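Local atomic coordinates of F-actin-capping protein subunit alpha (Plasmodium berghei, PDB entry 7A0H), a protein that probably caps the fast-growing barbed ends of actin filaments without severing them, here as an asymmetric homodimer of alpha subunits. Residues E126-D129 with I130-K134; I250-V253 with I254-C257. All blocks are in the same frame, centred on the assembly; numbering follows the deposited sequence.

Contact 1. Residues E126-D129 with I130-K134; sequences EYVD and IYYKK
Lys134 reaches back across the end of helix 112-131 to Asp129, its NZ 2.9 Å from Asp129 OD1 in a salt bridge. The ammonium meets the carboxylate on its anti side, 25° out of the plane, and also makes a weak hydrogen bond to Asp129 O at 3.2 Å. A bend at the last torsion (chi4 -57°) turns NZ inward from an otherwise extended chain. The same nitrogen donates to a water 2.8 Å away, which also lies within hydrogen-bonding distance of Val128 O and Tyr132 O.

On another side of the same helix end, Tyr127, Tyr131 and Tyr132 form an aromatic cluster. The side chains of Tyr127 and Tyr131 run across each other at about a right angle, Tyr131 CD2 lying 3.3 Å from Tyr127 CD1, and the rings meet obliquely. Tyr132 instead turns its edge toward the face of Tyr127 in an offset edge-to-face pair, planes at 69°, and Val128 CB lies over one face of the Tyr132 ring, with CG1 4.0 Å from Tyr132 CG. The backbone bond from Tyr132 N to Val128 O, 3.0 Å long, is the last of the helical ladder within 126-134, for Tyr132 has already left helical angles.

The cluster is anchored from outside: Glu258 accepts hydrogen bonds from the hydroxyls of Tyr127 and Tyr132, Ile177 of strand 170-183 packs against Tyr127, Val128 and Tyr132, and Leu286 of the second subunit touches Tyr127 and Tyr131. The carbonyl end of the helix probably favours a charged Lys134 and disfavours a carboxylate; the ammonium probably keeps Asp129 ionised.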
# COMPACT_ATOMS: atom_id res chain seq x y z
N GLU A 126 -19.73 16.85 23.61
CA GLU A 126 -19.05 17.10 24.89
C GLU A 126 -17.89 16.15 25.04
O GLU A 126 -16.78 16.51 25.48
CB GLU A 126 -20.06 16.98 26.05
CG GLU A 126 -19.48 17.01 27.46
CD GLU A 126 -20.54 16.81 28.60
OE1 GLU A 126 -21.23 15.74 28.65
OE2 GLU A 126 -20.66 17.74 29.44
N TYR A 127 -18.12 14.91 24.61
CA TYR A 127 -17.14 13.87 24.76
C TYR A 127 -15.86 14.26 24.02
O TYR A 127 -14.75 14.16 24.56
CB TYR A 127 -17.76 12.60 24.22
CG TYR A 127 -16.73 11.52 23.95
CD1 TYR A 127 -16.09 10.93 24.98
CD2 TYR A 127 -16.37 11.10 22.60
CE1 TYR A 127 -15.15 9.92 24.80
CE2 TYR A 127 -15.48 10.10 22.39
CZ TYR A 127 -14.81 9.53 23.52
OH TYR A 127 -13.82 8.60 23.33
N VAL A 128 -16.01 14.70 22.77
CA VAL A 128 -14.85 15.11 21.98
C VAL A 128 -14.17 16.29 22.66
O VAL A 128 -12.95 16.38 22.76
CB VAL A 128 -15.32 15.48 20.54
CG1 VAL A 128 -14.23 16.21 19.79
CG2 VAL A 128 -15.79 14.24 19.85
N ASP A 129 -14.96 17.22 23.11
CA ASP A 129 -14.42 18.39 23.78
C ASP A 129 -13.61 18.00 25.00
O ASP A 129 -12.55 18.59 25.29
CB ASP A 129 -15.63 19.26 24.20
CG ASP A 129 -15.22 20.51 24.91
OD1 ASP A 129 -14.28 21.18 24.44
OD2 ASP A 129 -15.88 20.86 25.91
N ILE A 130 -14.11 17.04 25.76
CA ILE A 130 -13.40 16.73 26.99
C ILE A 130 -12.14 15.90 26.73
O ILE A 130 -11.13 16.08 27.40
CB ILE A 130 -14.34 16.02 27.97
CG1 ILE A 130 -15.42 16.99 28.43
CG2 ILE A 130 -13.59 15.53 29.20
CD1 ILE A 130 -16.57 16.33 29.25
N TYR A 131 -12.20 14.95 25.80
CA TYR A 131 -11.19 13.90 25.71
C TYR A 131 -10.22 13.94 24.50
O TYR A 131 -9.15 13.32 24.59
CB TYR A 131 -11.89 12.54 25.67
CG TYR A 131 -12.54 12.28 26.94
CD1 TYR A 131 -11.79 12.00 28.05
CD2 TYR A 131 -13.89 12.28 27.05
CE1 TYR A 131 -12.39 11.78 29.26
CE2 TYR A 131 -14.46 12.05 28.19
CZ TYR A 131 -13.72 11.80 29.32
OH TYR A 131 -14.34 11.55 30.52
N TYR A 132 -10.58 14.60 23.38
CA TYR A 132 -9.69 14.75 22.21
C TYR A 132 -8.70 15.90 22.42
O TYR A 132 -9.05 16.98 22.89
CB TYR A 132 -10.53 15.00 20.91
CG TYR A 132 -11.19 13.74 20.36
CD1 TYR A 132 -11.31 13.48 18.98
CD2 TYR A 132 -11.67 12.78 21.23
CE1 TYR A 132 -11.84 12.28 18.51
CE2 TYR A 132 -12.23 11.61 20.79
CZ TYR A 132 -12.33 11.35 19.42
OH TYR A 132 -12.86 10.09 19.01
N LYS A 133 -7.46 15.63 22.12
CA LYS A 133 -6.46 16.66 21.92
C LYS A 133 -7.04 17.94 21.32
O LYS A 133 -7.76 17.92 20.31
CB LYS A 133 -5.37 16.14 20.95
CG LYS A 133 -4.51 14.97 21.45
CD LYS A 133 -3.52 14.43 20.37
CE LYS A 133 -2.94 13.11 20.84
NZ LYS A 133 -2.17 12.36 19.78
N LYS A 134 -6.60 19.06 21.87
CA LYS A 134 -6.67 20.39 21.27
C LYS A 134 -5.25 20.82 20.85
O LYS A 134 -4.28 20.06 20.99
CB LYS A 134 -7.34 21.35 22.27
CG LYS A 134 -8.73 20.88 22.84
CD LYS A 134 -9.28 21.84 23.87
CE LYS A 134 -10.55 21.32 24.50
NZ LYS A 134 -11.56 21.05 23.45
O HOH W 1 -11.04 18.58 22.24
O HOH W 2 -9.82 17.97 25.73

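Contact 2. Residues I250-V253 with I254-C257; sequences ILSV and IREC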
# COMPACT_ATOMS: atom_id res chain seq x y z
N ILE A 250 -24.65 5.37 26.02
CA ILE A 250 -23.98 5.12 24.74
C ILE A 250 -22.62 5.79 24.70
O ILE A 250 -21.60 5.16 24.41
CB ILE A 250 -24.86 5.62 23.58
CG1 ILE A 250 -26.07 4.76 23.44
CG2 ILE A 250 -24.04 5.53 22.23
CD1 ILE A 250 -27.05 5.38 22.55
N LEU A 251 -22.59 7.07 25.08
CA LEU A 251 -21.31 7.75 25.07
C LEU A 251 -20.31 7.12 26.05
O LEU A 251 -19.12 7.12 25.74
CB LEU A 251 -21.44 9.25 25.37
CG LEU A 251 -21.39 10.00 23.94
CD1 LEU A 251 -20.08 9.71 23.15
CD2 LEU A 251 -22.63 9.59 23.14
N SER A 252 -20.76 6.46 27.15
CA SER A 252 -19.75 5.86 28.06
C SER A 252 -19.07 4.66 27.42
O SER A 252 -17.86 4.45 27.58
CB SER A 252 -20.34 5.47 29.45
OG SER A 252 -19.42 4.64 30.16
N VAL A 253 -19.82 3.87 26.67
CA VAL A 253 -19.27 2.73 25.93
C VAL A 253 -18.31 3.16 24.81
O VAL A 253 -17.29 2.51 24.54
CB VAL A 253 -20.43 1.94 25.30
CG1 VAL A 253 -19.85 0.84 24.43
CG2 VAL A 253 -21.34 1.34 26.35
N ILE A 254 -18.66 4.20 24.07
CA ILE A 254 -17.75 4.77 23.09
C ILE A 254 -16.47 5.23 23.76
O ILE A 254 -15.36 4.97 23.26
CB ILE A 254 -18.44 5.92 22.31
CG1 ILE A 254 -19.48 5.35 21.33
CG2 ILE A 254 -17.45 6.73 21.55
CD1 ILE A 254 -20.48 6.39 20.92
N ARG A 255 -16.60 5.91 24.93
CA ARG A 255 -15.40 6.35 25.66
C ARG A 255 -14.47 5.17 25.95
O ARG A 255 -13.25 5.23 25.73
CB ARG A 255 -15.81 7.08 26.96
CG ARG A 255 -14.64 7.41 27.92
CD ARG A 255 -15.07 8.30 29.11
NE ARG A 255 -16.19 7.70 29.85
CZ ARG A 255 -17.02 8.37 30.61
NH1 ARG A 255 -16.85 9.70 30.77
NH2 ARG A 255 -18.02 7.71 31.19
N GLU A 256 -15.05 4.05 26.36
CA GLU A 256 -14.25 2.89 26.73
C GLU A 256 -13.69 2.18 25.51
O GLU A 256 -12.55 1.67 25.53
CB GLU A 256 -15.16 1.92 27.50
CG GLU A 256 -14.45 0.81 28.20
CD GLU A 256 -15.35 -0.41 28.46
OE1 GLU A 256 -16.53 -0.42 27.99
OE2 GLU A 256 -14.84 -1.39 29.07
N CYS A 257 -14.51 1.99 24.49
CA CYS A 257 -13.98 1.35 23.26
C CYS A 257 -12.85 2.16 22.63
O CYS A 257 -11.84 1.59 22.18
CB CYS A 257 -15.15 1.12 22.33
SG CYS A 257 -16.31 -0.15 22.99
O HOH W 3 -16.38 4.70 29.95
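Ser252 O and Arg255 are joined by a water that donates to the serine carbonyl at 2.8 Å and accepts from Arg255 NE at 3.0 Å, lying at the edge of the guanidinium and in its plane. Ser252 O thus serves two donors, because Glu256 N also bonds to it, 3.1 Å away. The arginine leaves the helix with CG anti to the backbone nitrogen and bends at chi3 (55°), which folds the guanidinium back along the helix toward Ser252. There Arg255 NH2 comes 3.5 Å from Ser252 OG, near the guanidinium plane. Its other terminal nitrogen, NH1, finds a hydrogen bond to Tyr131 OH on helix 112-131.

Beneath these groups runs the regular i to i+4 ladder: Ile254 N to Ile250 O, Arg255 N to Leu251 O and Cys257 N to Val253 O, the last at 2.8 Å and nearly straight at its hydrogen (170°). The stretch belongs to the long helix 243-266, which packs on the five-stranded antiparallel sheet beside helix 112-131, an arrangement in keeping with the capping-protein alpha-subunit family.

Toward the sheet, Ile250, Val253, Ile254 and Cys257 make apolar contacts. Ile250 and Ile254 lie side by side and point the same way, Ile254 CD1 meeting Ile250 CG2 at 3.9 Å. One turn on, Val253 CG1 packs 3.9 Å from Cys257 SG. Ile207 and Leu209 of strand 206-220 receive Ile250, and Trp196 of strand 187-200 lies against Ile254 and Cys257. Leu251 faces the neighbouring helix instead, packing on Lys123, Leu124 and Tyr127; its side chain crosses that of Ile254 obliquely, CD1 lying 4.0 Å from Ile254 CD1.

How the contacts relate
From the N terminus, the chain first meets contact 1 at the end of helix 112-131, where 130-134 turns out of the helix. It then runs through the five long antiparallel strands, 154-167 to 223-238, before contact 2 opens inside helix 243-266. Each contact is local and closes no long loop; the two come in series, neither nested nor crossed. Their centres lie about 13 Å apart, and the helices touch through Tyr127 and Tyr131 on one side and Leu251, Ile254 and Arg255 on the other. Strand 170-183 backs contact 1, while strands 187-200, 206-220 and 223-238 back contact 2; only contact 1 also meets the second subunit.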